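Local coordinates for halogenase (PDB 3E1T), which is an FAD-dependent halogenase from a myxobacterium that probably installs the chlorine of chondrochloren during its biosynthesis, at residues P5-G14 and M158-S168; H132-E140 and R171-G179. All blocks are in the same frame, centred on the assembly; numbering follows the deposited sequence.

Interaction 1: residues P5-G14 and M158-S168. With FAD (flavin-adenine dinucleotide), chain C.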
loop_
_atom_site.group_PDB
_atom_site.type_symbol
_atom_site.label_atom_id
_atom_site.label_comp_id
_atom_site.label_asym_id
_atom_site.label_seq_id
_atom_site.Cartn_x
_atom_site.Cartn_y
_atom_site.Cartn_z
ATOM N N PRO A 5 -34.241 10.020 -4.231
ATOM C CA PRO A 5 -32.817 9.718 -4.092
ATOM C C PRO A 5 -32.503 9.260 -2.675
ATOM O O PRO A 5 -32.866 9.937 -1.706
ATOM C CB PRO A 5 -32.142 11.055 -4.404
ATOM C CG PRO A 5 -33.219 12.126 -4.174
ATOM C CD PRO A 5 -34.534 11.425 -3.901
ATOM N N GLU A 6 -31.844 8.108 -2.575
ATOM C CA GLU A 6 -31.675 7.377 -1.317
ATOM C C GLU A 6 -30.785 8.114 -0.321
ATOM O O GLU A 6 -29.855 8.818 -0.723
ATOM C CB GLU A 6 -31.108 5.988 -1.613
ATOM C CG GLU A 6 -31.808 5.258 -2.760
ATOM C CD GLU A 6 -31.261 3.851 -3.010
ATOM O OE1 GLU A 6 -31.032 3.498 -4.188
ATOM O OE2 GLU A 6 -31.070 3.092 -2.039
ATOM N N VAL A 7 -31.080 7.957 0.970
ATOM C CA VAL A 7 -30.308 8.601 2.042
ATOM C C VAL A 7 -29.612 7.567 2.939
ATOM O O VAL A 7 -30.228 6.586 3.373
ATOM C CB VAL A 7 -31.179 9.589 2.880
ATOM C CG1 VAL A 7 -32.382 8.872 3.523
ATOM C CG2 VAL A 7 -30.337 10.320 3.931
ATOM N N PHE A 8 -28.320 7.784 3.196
ATOM C CA PHE A 8 -27.514 6.853 3.992
ATOM C C PHE A 8 -26.756 7.591 5.099
ATOM O O PHE A 8 -26.782 8.816 5.162
ATOM C CB PHE A 8 -26.549 6.095 3.079
ATOM C CG PHE A 8 -27.228 5.195 2.078
ATOM C CD1 PHE A 8 -27.517 3.874 2.398
ATOM C CD2 PHE A 8 -27.573 5.666 0.813
ATOM C CE1 PHE A 8 -28.133 3.033 1.479
ATOM C CE2 PHE A 8 -28.193 4.839 -0.115
ATOM C CZ PHE A 8 -28.478 3.521 0.212
ATOM N N ASP A 9 -26.110 6.862 6.000
ATOM C CA ASP A 9 -25.201 7.524 6.930
ATOM C C ASP A 9 -23.852 7.742 6.217
ATOM O O ASP A 9 -23.188 8.748 6.439
ATOM C CB ASP A 9 -25.030 6.734 8.235
ATOM C CG ASP A 9 -26.341 6.570 9.016
ATOM O OD1 ASP A 9 -26.775 5.408 9.183
ATOM O OD2 ASP A 9 -26.921 7.584 9.479
ATOM N N LEU A 10 -23.493 6.813 5.325
ATOM C CA LEU A 10 -22.175 6.802 4.674
ATOM C C LEU A 10 -22.257 6.200 3.288
ATOM O O LEU A 10 -22.869 5.152 3.106
ATOM C CB LEU A 10 -21.179 5.980 5.513
ATOM C CG LEU A 10 -19.800 5.589 4.953
ATOM C CD1 LEU A 10 -18.941 6.838 4.732
ATOM C CD2 LEU A 10 -19.091 4.615 5.904
ATOM N N ILE A 11 -21.624 6.860 2.320
ATOM C CA ILE A 11 -21.400 6.261 1.006
ATOM C C ILE A 11 -19.905 6.051 0.797
ATOM O O ILE A 11 -19.119 7.002 0.884
ATOM C CB ILE A 11 -21.952 7.127 -0.143
ATOM C CG1 ILE A 11 -23.476 7.293 0.005
ATOM C CG2 ILE A 11 -21.606 6.488 -1.499
ATOM C CD1 ILE A 11 -24.045 8.533 -0.668
ATOM N N VAL A 12 -19.532 4.801 0.517
ATOM C CA VAL A 12 -18.158 4.444 0.209
ATOM C C VAL A 12 -18.015 4.173 -1.283
ATOM O O VAL A 12 -18.797 3.416 -1.865
ATOM C CB VAL A 12 -17.695 3.234 1.052
ATOM C CG1 VAL A 12 -16.280 2.813 0.677
ATOM C CG2 VAL A 12 -17.750 3.596 2.523
ATOM N N ILE A 13 -17.031 4.831 -1.889
ATOM C CA ILE A 13 -16.713 4.679 -3.294
ATOM C C ILE A 13 -15.535 3.716 -3.479
ATOM O O ILE A 13 -14.360 4.099 -3.299
ATOM C CB ILE A 13 -16.305 6.036 -3.922
ATOM C CG1 ILE A 13 -17.228 7.175 -3.444
ATOM C CG2 ILE A 13 -16.191 5.887 -5.440
ATOM C CD1 ILE A 13 -16.822 8.570 -3.915
ATOM N N GLY A 14 -15.844 2.483 -3.859
ATOM C CA GLY A 14 -14.829 1.466 -4.155
ATOM C C GLY A 14 -14.900 0.339 -3.147
ATOM O O GLY A 14 -15.067 0.590 -1.963
ATOM N N MET A 158 -28.469 9.292 -8.299
ATOM C CA MET A 158 -27.863 9.982 -7.167
ATOM C C MET A 158 -28.200 9.348 -5.821
ATOM O O MET A 158 -29.220 8.666 -5.679
ATOM C CB MET A 158 -28.259 11.459 -7.162
ATOM C CG MET A 158 -27.620 12.258 -8.280
ATOM S SD MET A 158 -28.202 13.952 -8.367
ATOM C CE MET A 158 -29.895 13.741 -8.947
ATOM N N ALA A 159 -27.326 9.577 -4.841
ATOM C CA ALA A 159 -27.544 9.135 -3.467
ATOM C C ALA A 159 -26.914 10.131 -2.499
ATOM O O ALA A 159 -25.956 10.810 -2.847
ATOM C CB ALA A 159 -26.974 7.733 -3.255
ATOM N N HIS A 160 -27.456 10.215 -1.287
ATOM C CA HIS A 160 -27.023 11.222 -0.317
ATOM C C HIS A 160 -26.657 10.587 1.015
ATOM O O HIS A 160 -27.175 9.533 1.354
ATOM C CB HIS A 160 -28.109 12.287 -0.102
ATOM C CG HIS A 160 -28.679 12.842 -1.372
ATOM N ND1 HIS A 160 -30.026 13.091 -1.535
ATOM C CD2 HIS A 160 -28.090 13.191 -2.542
ATOM C CE1 HIS A 160 -30.240 13.569 -2.748
ATOM N NE2 HIS A 160 -29.082 13.634 -3.381
ATOM N N ALA A 161 -25.763 11.236 1.763
ATOM C CA ALA A 161 -25.311 10.735 3.058
ATOM C C ALA A 161 -24.634 11.836 3.841
ATOM O O ALA A 161 -24.250 12.857 3.275
ATOM C CB ALA A 161 -24.355 9.554 2.874
ATOM N N ARG A 162 -24.483 11.631 5.145
ATOM C CA ARG A 162 -23.744 12.575 5.978
ATOM C C ARG A 162 -22.221 12.551 5.681
ATOM O O ARG A 162 -21.538 13.574 5.818
ATOM C CB ARG A 162 -24.025 12.313 7.464
ATOM C CG ARG A 162 -23.482 13.397 8.398
ATOM C CD ARG A 162 -23.692 13.064 9.864
ATOM N NE ARG A 162 -22.778 13.816 10.727
ATOM C CZ ARG A 162 -22.773 13.773 12.059
ATOM N NH1 ARG A 162 -23.648 13.025 12.721
ATOM N NH2 ARG A 162 -21.887 14.490 12.741
ATOM N N PHE A 163 -21.710 11.388 5.276
ATOM C CA PHE A 163 -20.284 11.200 4.999
ATOM C C PHE A 163 -20.071 10.487 3.683
ATOM O O PHE A 163 -20.741 9.501 3.400
ATOM C CB PHE A 163 -19.620 10.376 6.093
ATOM C CG PHE A 163 -19.713 10.979 7.451
ATOM C CD1 PHE A 163 -18.908 12.043 7.808
ATOM C CD2 PHE A 163 -20.596 10.458 8.387
ATOM C CE1 PHE A 163 -18.991 12.594 9.085
ATOM C CE2 PHE A 163 -20.678 10.998 9.661
ATOM C CZ PHE A 163 -19.875 12.068 10.012
ATOM N N ILE A 164 -19.136 10.997 2.885
ATOM C CA ILE A 164 -18.740 10.372 1.620
ATOM C C ILE A 164 -17.245 10.058 1.727
ATOM O O ILE A 164 -16.468 10.935 2.097
ATOM C CB ILE A 164 -18.954 11.314 0.398
ATOM C CG1 ILE A 164 -20.328 12.009 0.443
ATOM C CG2 ILE A 164 -18.743 10.551 -0.933
ATOM C CD1 ILE A 164 -21.519 11.088 0.281
ATOM N N VAL A 165 -16.856 8.817 1.438
ATOM C CA VAL A 165 -15.438 8.432 1.485
ATOM C C VAL A 165 -14.936 7.846 0.163
ATOM O O VAL A 165 -15.524 6.909 -0.364
ATOM C CB VAL A 165 -15.134 7.450 2.635
ATOM C CG1 VAL A 165 -13.659 7.017 2.588
ATOM C CG2 VAL A 165 -15.465 8.096 4.004
ATOM N N ASP A 166 -13.853 8.424 -0.359
ATOM C CA ASP A 166 -13.172 7.917 -1.544
ATOM C C ASP A 166 -12.204 6.811 -1.134
ATOM O O ASP A 166 -11.192 7.060 -0.465
ATOM C CB ASP A 166 -12.434 9.056 -2.255
ATOM C CG ASP A 166 -11.811 8.636 -3.579
ATOM O OD1 ASP A 166 -12.091 7.528 -4.105
ATOM O OD2 ASP A 166 -11.031 9.439 -4.111
ATOM N N ALA A 167 -12.555 5.583 -1.507
ATOM C CA ALA A 167 -11.696 4.424 -1.344
ATOM C C ALA A 167 -11.524 3.835 -2.726
ATOM O O ALA A 167 -11.463 2.625 -2.884
ATOM C CB ALA A 167 -12.340 3.400 -0.418
ATOM N N SER A 168 -11.475 4.688 -3.738
ATOM C CA SER A 168 -11.503 4.173 -5.107
ATOM C C SER A 168 -10.113 3.976 -5.717
ATOM O O SER A 168 -9.970 3.833 -6.937
ATOM C CB SER A 168 -12.414 5.029 -5.985
ATOM O OG SER A 168 -11.920 6.340 -6.129
HETATM P PA FAD C . -7.945 -0.628 -4.605
HETATM O O1A FAD C . -7.474 -1.995 -4.183
HETATM O O2A FAD C . -7.307 -0.093 -5.840
HETATM O O5B FAD C . -9.538 -0.727 -4.850
HETATM C C5B FAD C . -10.305 0.413 -5.203
HETATM C C4B FAD C . -11.628 -0.038 -5.830
HETATM O O4B FAD C . -12.369 1.070 -6.299
HETATM C C3B FAD C . -11.385 -0.940 -7.036
HETATM O O3B FAD C . -12.091 -2.142 -6.825
HETATM C C2B FAD C . -11.967 -0.190 -8.216
HETATM O O2B FAD C . -12.643 -1.074 -9.067
HETATM C C1B FAD C . -12.933 0.775 -7.553
HETATM N N9A FAD C . -13.162 2.041 -8.272
HETATM C C8A FAD C . -12.272 2.809 -8.980
HETATM N N7A FAD C . -12.935 3.895 -9.441
HETATM C C5A FAD C . -14.224 3.840 -9.028
HETATM C C6A FAD C . -15.339 4.672 -9.215
HETATM N N6A FAD C . -15.295 5.728 -10.038
HETATM N N1A FAD C . -16.538 4.317 -8.643
HETATM C C2A FAD C . -16.668 3.155 -7.927
HETATM N N3A FAD C . -15.568 2.340 -7.761
HETATM C C4A FAD C . -14.372 2.677 -8.293
HETATM N N1 FAD C . 0.232 -3.776 -1.273
HETATM C C2 FAD C . 0.410 -4.804 -0.389
HETATM O O2 FAD C . -0.205 -4.765 0.674
HETATM N N3 FAD C . 1.279 -5.834 -0.705
HETATM C C4 FAD C . 1.961 -5.843 -1.918
HETATM O O4 FAD C . 2.718 -6.770 -2.212
HETATM C C4X FAD C . 1.788 -4.791 -2.808
HETATM N N5 FAD C . 2.447 -4.763 -4.022
HETATM C C5X FAD C . 2.248 -3.709 -4.893
HETATM C C6 FAD C . 2.917 -3.665 -6.120
HETATM C C7 FAD C . 2.709 -2.588 -6.996
HETATM C C7M FAD C . 3.596 -2.446 -8.200
HETATM C C8 FAD C . 1.836 -1.551 -6.644
HETATM C C8M FAD C . 1.740 -0.280 -7.458
HETATM C C9 FAD C . 1.167 -1.608 -5.427
HETATM C C9A FAD C . 1.368 -2.677 -4.546
HETATM N N10 FAD C . 0.684 -2.709 -3.345
HETATM C C10 FAD C . 0.898 -3.755 -2.473
HETATM C "C1'" FAD C . -0.356 -1.652 -3.014
HETATM C "C2'" FAD C . -1.806 -2.125 -3.173
HETATM O "O2'" FAD C . -2.027 -2.393 -4.542
HETATM C "C3'" FAD C . -2.793 -1.041 -2.711
HETATM O "O3'" FAD C . -2.271 -0.321 -1.616
HETATM C "C4'" FAD C . -4.156 -1.561 -2.254
HETATM O "O4'" FAD C . -4.789 -2.224 -3.325
HETATM C "C5'" FAD C . -5.020 -0.383 -1.804
HETATM O "O5'" FAD C . -6.355 -0.793 -1.694
HETATM P P FAD C . -7.566 0.243 -1.897
HETATM O O1P FAD C . -8.802 -0.318 -1.228
HETATM O O2P FAD C . -7.223 1.576 -1.308
HETATM O O3P FAD C . -7.687 0.452 -3.466
#
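With CG1 of Ile11 anti to its carbonyl carbon (chi1 -61°) and the chain extended beyond it, CD1 reaches strand 158-161 just before the chain turns at Arg162, touching Ala161 CB at 3.7 Å and the backbone of Ala159 and His160. Ile164 turns CG1 the same way but folds back at chi2 (-67°), and its CD1 meets Ile11 CD1 at 3.7 Å. On the other face the Leu10 and Val165 side chains meet at a slant, Leu10 CD1 against Val165 CG2, and helices 17-27 and 315-333 cover them.

Strands 10-13 and 163-166 run parallel at the centre of the Rossmann-type sheet, while 6-8 pairs with 158-161 in another sheet. The straightest bond, Ile13 N to Val165 O (3.0 Å), makes 173° at the hydrogen. Past it, Ile13 O accepts from Ala167 N at 2.9 Å, and Asp166 OD1 receives Ser168 N in an Asx turn, from above the carboxylate plane. Gly14 CA approaches O4B of FAD to 3.3 Å; a side chain there would clash with Ala167 O. Backbone bonds and mainly apolar side chains join 10-13 to 163-166, and Ile13 CG2 and the Ala167 and Ser168 carbonyls pack against the adenosine, consistent with a surface shaped to it.

Interaction 2: residues H132-E140 and R171-G179. With FAD (flavin-adenine dinucleotide), chain C.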
loop_
_atom_site.group_PDB
_atom_site.type_symbol
_atom_site.label_atom_id
_atom_site.label_comp_id
_atom_site.label_asym_id
_atom_site.label_seq_id
_atom_site.Cartn_x
_atom_site.Cartn_y
_atom_site.Cartn_z
ATOM N N HIS A 132 -21.400 -0.400 -10.466
ATOM C CA HIS A 132 -21.815 0.971 -10.200
ATOM C C HIS A 132 -20.597 1.897 -10.121
ATOM O O HIS A 132 -19.799 1.810 -9.172
ATOM C CB HIS A 132 -22.609 1.038 -8.891
ATOM C CG HIS A 132 -24.002 0.476 -8.976
ATOM N ND1 HIS A 132 -25.098 1.130 -8.452
ATOM C CD2 HIS A 132 -24.474 -0.680 -9.502
ATOM C CE1 HIS A 132 -26.183 0.402 -8.652
ATOM N NE2 HIS A 132 -25.831 -0.702 -9.288
ATOM N N GLU A 133 -20.458 2.782 -11.110
ATOM C CA GLU A 133 -19.337 3.725 -11.167
ATOM C C GLU A 133 -19.712 5.131 -10.697
ATOM O O GLU A 133 -20.551 5.791 -11.307
ATOM C CB GLU A 133 -18.749 3.782 -12.581
ATOM C CG GLU A 133 -17.604 4.775 -12.738
ATOM C CD GLU A 133 -16.964 4.763 -14.119
ATOM O OE1 GLU A 133 -17.601 4.301 -15.094
ATOM O OE2 GLU A 133 -15.814 5.238 -14.229
ATOM N N VAL A 134 -19.072 5.586 -9.617
ATOM C CA VAL A 134 -19.232 6.964 -9.137
ATOM C C VAL A 134 -18.565 7.941 -10.106
ATOM O O VAL A 134 -17.448 7.714 -10.576
ATOM C CB VAL A 134 -18.701 7.148 -7.697
ATOM C CG1 VAL A 134 -18.768 8.616 -7.259
ATOM C CG2 VAL A 134 -19.499 6.295 -6.737
ATOM N N ILE A 135 -19.288 9.015 -10.417
ATOM C CA ILE A 135 -18.904 9.979 -11.437
ATOM C C ILE A 135 -18.458 11.278 -10.783
ATOM O O ILE A 135 -17.486 11.912 -11.209
ATOM C CB ILE A 135 -20.102 10.260 -12.403
ATOM C CG1 ILE A 135 -20.649 8.954 -12.996
ATOM C CG2 ILE A 135 -19.705 11.215 -13.525
ATOM C CD1 ILE A 135 -19.647 8.198 -13.871
ATOM N N ASP A 136 -19.183 11.672 -9.743
ATOM C CA ASP A 136 -18.927 12.927 -9.053
ATOM C C ASP A 136 -19.376 12.795 -7.625
ATOM O O ASP A 136 -20.331 12.076 -7.343
ATOM C CB ASP A 136 -19.731 14.068 -9.701
ATOM C CG ASP A 136 -19.408 14.258 -11.164
ATOM O OD1 ASP A 136 -18.325 14.808 -11.464
ATOM O OD2 ASP A 136 -20.240 13.865 -12.011
ATOM N N VAL A 137 -18.687 13.494 -6.730
ATOM C CA VAL A 137 -19.181 13.759 -5.382
ATOM C C VAL A 137 -19.901 15.119 -5.404
ATOM O O VAL A 137 -19.393 16.078 -5.977
ATOM C CB VAL A 137 -18.035 13.786 -4.333
ATOM C CG1 VAL A 137 -18.567 14.155 -2.954
ATOM C CG2 VAL A 137 -17.306 12.426 -4.272
ATOM N N LEU A 138 -21.065 15.198 -4.756
ATOM C CA LEU A 138 -21.891 16.410 -4.787
ATOM C C LEU A 138 -21.758 17.215 -3.511
ATOM O O LEU A 138 -21.729 16.656 -2.420
ATOM C CB LEU A 138 -23.364 16.066 -5.049
ATOM C CG LEU A 138 -23.646 15.171 -6.261
ATOM C CD1 LEU A 138 -25.114 14.743 -6.310
ATOM C CD2 LEU A 138 -23.230 15.835 -7.560
ATOM N N PHE A 139 -21.693 18.537 -3.662
ATOM C CA PHE A 139 -21.525 19.441 -2.540
ATOM C C PHE A 139 -22.683 20.421 -2.369
ATOM O O PHE A 139 -23.264 20.916 -3.341
ATOM C CB PHE A 139 -20.212 20.221 -2.672
ATOM C CG PHE A 139 -18.984 19.364 -2.492
ATOM C CD1 PHE A 139 -18.346 19.296 -1.260
ATOM C CD2 PHE A 139 -18.484 18.619 -3.549
ATOM C CE1 PHE A 139 -17.223 18.492 -1.083
ATOM C CE2 PHE A 139 -17.357 17.805 -3.382
ATOM C CZ PHE A 139 -16.731 17.744 -2.149
ATOM N N GLU A 140 -22.981 20.697 -1.105
ATOM C CA GLU A 140 -23.957 21.691 -0.714
ATOM C C GLU A 140 -23.512 22.191 0.658
ATOM O O GLU A 140 -23.030 21.408 1.483
ATOM C CB GLU A 140 -25.348 21.053 -0.666
ATOM C CG GLU A 140 -26.454 21.900 -0.059
ATOM C CD GLU A 140 -26.740 23.133 -0.861
ATOM O OE1 GLU A 140 -27.180 23.010 -2.031
ATOM O OE2 GLU A 140 -26.525 24.234 -0.316
ATOM N N ARG A 171 -6.654 5.162 -9.241
ATOM C CA ARG A 171 -7.328 5.797 -10.370
ATOM C C ARG A 171 -8.546 6.619 -9.943
ATOM O O ARG A 171 -9.429 6.865 -10.760
ATOM C CB ARG A 171 -7.740 4.755 -11.423
ATOM C CG ARG A 171 -6.590 3.942 -12.015
ATOM C CD ARG A 171 -5.822 4.700 -13.092
ATOM N NE ARG A 171 -6.518 4.685 -14.381
ATOM C CZ ARG A 171 -6.135 5.365 -15.460
ATOM N NH1 ARG A 171 -5.049 6.134 -15.427
ATOM N NH2 ARG A 171 -6.844 5.277 -16.579
ATOM N N THR A 172 -8.612 7.031 -8.676
ATOM C CA THR A 172 -9.724 7.860 -8.205
ATOM C C THR A 172 -9.965 9.050 -9.126
ATOM O O THR A 172 -9.014 9.697 -9.605
ATOM C CB THR A 172 -9.515 8.384 -6.768
ATOM O OG1 THR A 172 -10.489 9.401 -6.500
ATOM C CG2 THR A 172 -8.113 8.987 -6.585
ATOM N N ARG A 173 -11.241 9.324 -9.384
ATOM C CA ARG A 173 -11.625 10.475 -10.192
ATOM C C ARG A 173 -12.230 11.592 -9.335
ATOM O O ARG A 173 -12.661 12.613 -9.865
ATOM C CB ARG A 173 -12.554 10.054 -11.360
ATOM C CG ARG A 173 -13.905 9.425 -10.956
ATOM C CD ARG A 173 -14.557 8.632 -12.117
ATOM N NE ARG A 173 -15.143 9.487 -13.149
ATOM C CZ ARG A 173 -15.488 9.073 -14.370
ATOM N NH1 ARG A 173 -15.305 7.808 -14.736
ATOM N NH2 ARG A 173 -16.009 9.933 -15.233
ATOM N N VAL A 174 -12.235 11.408 -8.014
ATOM C CA VAL A 174 -12.889 12.364 -7.109
ATOM C C VAL A 174 -12.000 12.939 -6.007
ATOM O O VAL A 174 -12.410 13.862 -5.291
ATOM C CB VAL A 174 -14.198 11.761 -6.456
ATOM C CG1 VAL A 174 -15.211 11.339 -7.535
ATOM C CG2 VAL A 174 -13.879 10.594 -5.519
ATOM N N SER A 175 -10.775 12.435 -5.874
ATOM C CA SER A 175 -9.917 12.868 -4.755
ATOM C C SER A 175 -9.571 14.347 -4.780
ATOM O O SER A 175 -9.318 14.931 -3.728
ATOM C CB SER A 175 -8.635 12.032 -4.664
ATOM O OG SER A 175 -7.770 12.322 -5.745
ATOM N N GLN A 176 -9.576 14.962 -5.964
ATOM C CA GLN A 176 -9.246 16.391 -6.078
ATOM C C GLN A 176 -10.248 17.310 -5.361
ATOM O O GLN A 176 -9.962 18.481 -5.104
ATOM C CB GLN A 176 -9.070 16.813 -7.542
ATOM C CG GLN A 176 -10.370 16.955 -8.313
ATOM C CD GLN A 176 -10.977 15.622 -8.693
ATOM O OE1 GLN A 176 -10.337 14.570 -8.568
ATOM N NE2 GLN A 176 -12.227 15.655 -9.170
ATOM N N ALA A 177 -11.405 16.764 -5.013
ATOM C CA ALA A 177 -12.372 17.475 -4.198
ATOM C C ALA A 177 -11.874 17.665 -2.765
ATOM O O ALA A 177 -12.331 18.576 -2.076
ATOM C CB ALA A 177 -13.710 16.757 -4.216
ATOM N N VAL A 178 -10.940 16.821 -2.310
ATOM C CA VAL A 178 -10.392 16.960 -0.952
ATOM C C VAL A 178 -9.019 17.664 -0.912
ATOM O O VAL A 178 -8.784 18.535 -0.058
ATOM C CB VAL A 178 -10.310 15.594 -0.205
ATOM C CG1 VAL A 178 -9.558 15.734 1.087
ATOM C CG2 VAL A 178 -11.706 15.031 0.070
ATOM N N GLY A 179 -8.113 17.273 -1.801
ATOM C CA GLY A 179 -6.751 17.814 -1.795
ATOM C C GLY A 179 -6.028 17.606 -3.106
ATOM O O GLY A 179 -6.585 17.002 -4.031
HETATM P PA FAD C . -7.945 -0.628 -4.605
HETATM O O1A FAD C . -7.474 -1.995 -4.183
HETATM O O2A FAD C . -7.307 -0.093 -5.840
HETATM O O5B FAD C . -9.538 -0.727 -4.850
HETATM C C5B FAD C . -10.305 0.413 -5.203
HETATM C C4B FAD C . -11.628 -0.038 -5.830
HETATM O O4B FAD C . -12.369 1.070 -6.299
HETATM C C3B FAD C . -11.385 -0.940 -7.036
HETATM O O3B FAD C . -12.091 -2.142 -6.825
HETATM C C2B FAD C . -11.967 -0.190 -8.216
HETATM O O2B FAD C . -12.643 -1.074 -9.067
HETATM C C1B FAD C . -12.933 0.775 -7.553
HETATM N N9A FAD C . -13.162 2.041 -8.272
HETATM C C8A FAD C . -12.272 2.809 -8.980
HETATM N N7A FAD C . -12.935 3.895 -9.441
HETATM C C5A FAD C . -14.224 3.840 -9.028
HETATM C C6A FAD C . -15.339 4.672 -9.215
HETATM N N6A FAD C . -15.295 5.728 -10.038
HETATM N N1A FAD C . -16.538 4.317 -8.643
HETATM C C2A FAD C . -16.668 3.155 -7.927
HETATM N N3A FAD C . -15.568 2.340 -7.761
HETATM C C4A FAD C . -14.372 2.677 -8.293
HETATM N N1 FAD C . 0.232 -3.776 -1.273
HETATM C C2 FAD C . 0.410 -4.804 -0.389
HETATM O O2 FAD C . -0.205 -4.765 0.674
HETATM N N3 FAD C . 1.279 -5.834 -0.705
HETATM C C4 FAD C . 1.961 -5.843 -1.918
HETATM O O4 FAD C . 2.718 -6.770 -2.212
HETATM C C4X FAD C . 1.788 -4.791 -2.808
HETATM N N5 FAD C . 2.447 -4.763 -4.022
HETATM C C5X FAD C . 2.248 -3.709 -4.893
HETATM C C6 FAD C . 2.917 -3.665 -6.120
HETATM C C7 FAD C . 2.709 -2.588 -6.996
HETATM C C7M FAD C . 3.596 -2.446 -8.200
HETATM C C8 FAD C . 1.836 -1.551 -6.644
HETATM C C8M FAD C . 1.740 -0.280 -7.458
HETATM C C9 FAD C . 1.167 -1.608 -5.427
HETATM C C9A FAD C . 1.368 -2.677 -4.546
HETATM N N10 FAD C . 0.684 -2.709 -3.345
HETATM C C10 FAD C . 0.898 -3.755 -2.473
HETATM C "C1'" FAD C . -0.356 -1.652 -3.014
HETATM C "C2'" FAD C . -1.806 -2.125 -3.173
HETATM O "O2'" FAD C . -2.027 -2.393 -4.542
HETATM C "C3'" FAD C . -2.793 -1.041 -2.711
HETATM O "O3'" FAD C . -2.271 -0.321 -1.616
HETATM C "C4'" FAD C . -4.156 -1.561 -2.254
HETATM O "O4'" FAD C . -4.789 -2.224 -3.325
HETATM C "C5'" FAD C . -5.020 -0.383 -1.804
HETATM O "O5'" FAD C . -6.355 -0.793 -1.694
HETATM P P FAD C . -7.566 0.243 -1.897
HETATM O O1P FAD C . -8.802 -0.318 -1.228
HETATM O O2P FAD C . -7.223 1.576 -1.308
HETATM O O3P FAD C . -7.687 0.452 -3.466
HETATM O O HOH W 1 -15.141 12.028 -13.483
#
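Glu133 and Arg173 cross at about a right angle beside the adenine of FAD, their carboxylate and guanidinium planes 85° apart, in a salt bridge of 2.7 Å from Glu133 OE2 to Arg173 NH1. Here strand 133-140, an outermost strand of the mixed sheet in this FAD-binding fold, meets the loop and 3-10 turn that follow strand 163-166. OE2 lies at the edge of the guanidinium, near its plane, whereas Ile135 CD1 sits over one face, offset toward the rim. The Glu133 chain is extended, and its CG packs against N6A of FAD at 3.7 Å. Arg173 bends at chi3 (-75°), and its CD lies 3.4 Å from Val134 O. That carbonyl accepts from N6A of FAD, while Val134 N donates to N1A of FAD, both at 3.0 Å, so one residue's backbone reads the adenine edge. Were Glu133 an alanine, the Arg173 guanidinium would probably lose its carboxylate mate and be more able to turn beside the adenine.

Farther along, Val137 and Val174 also cross at about a right angle, CG2 of Val137 against CB of Val174, and Ala177 CB touches Phe139 CZ at 3.8 Å, obliquely to the ring. At the classic beta bulge of Ile135 and Asp136, opposite Arg148, a water in the guanidinium plane accepts from Arg173 NE at 2.6 Å and donates to Ile135 O at 3.3 Å.

How the interactions relate
Along the chain the segments alternate: 5-14, 132-140, 158-168 and then 171-179. The centres of the two interactions lie about 11 Å apart, on the same side of the chain's centre. Strand 133-140 and strand 6-8 are the two outermost strands of one four-stranded mixed sheet, whereas 10-13 and 163-166 are neighbours in the parallel sheet. The contacts meet where Asp166 OD2 probably hydrogen-bonds Thr172 OG1 and where Ile13 CG2 packs on Val134 CG2. Both reach FAD, interaction 1 from the ends of two parallel strands and interaction 2 at the adenine, so the adenosine end of the cofactor is held by segments distant in sequence.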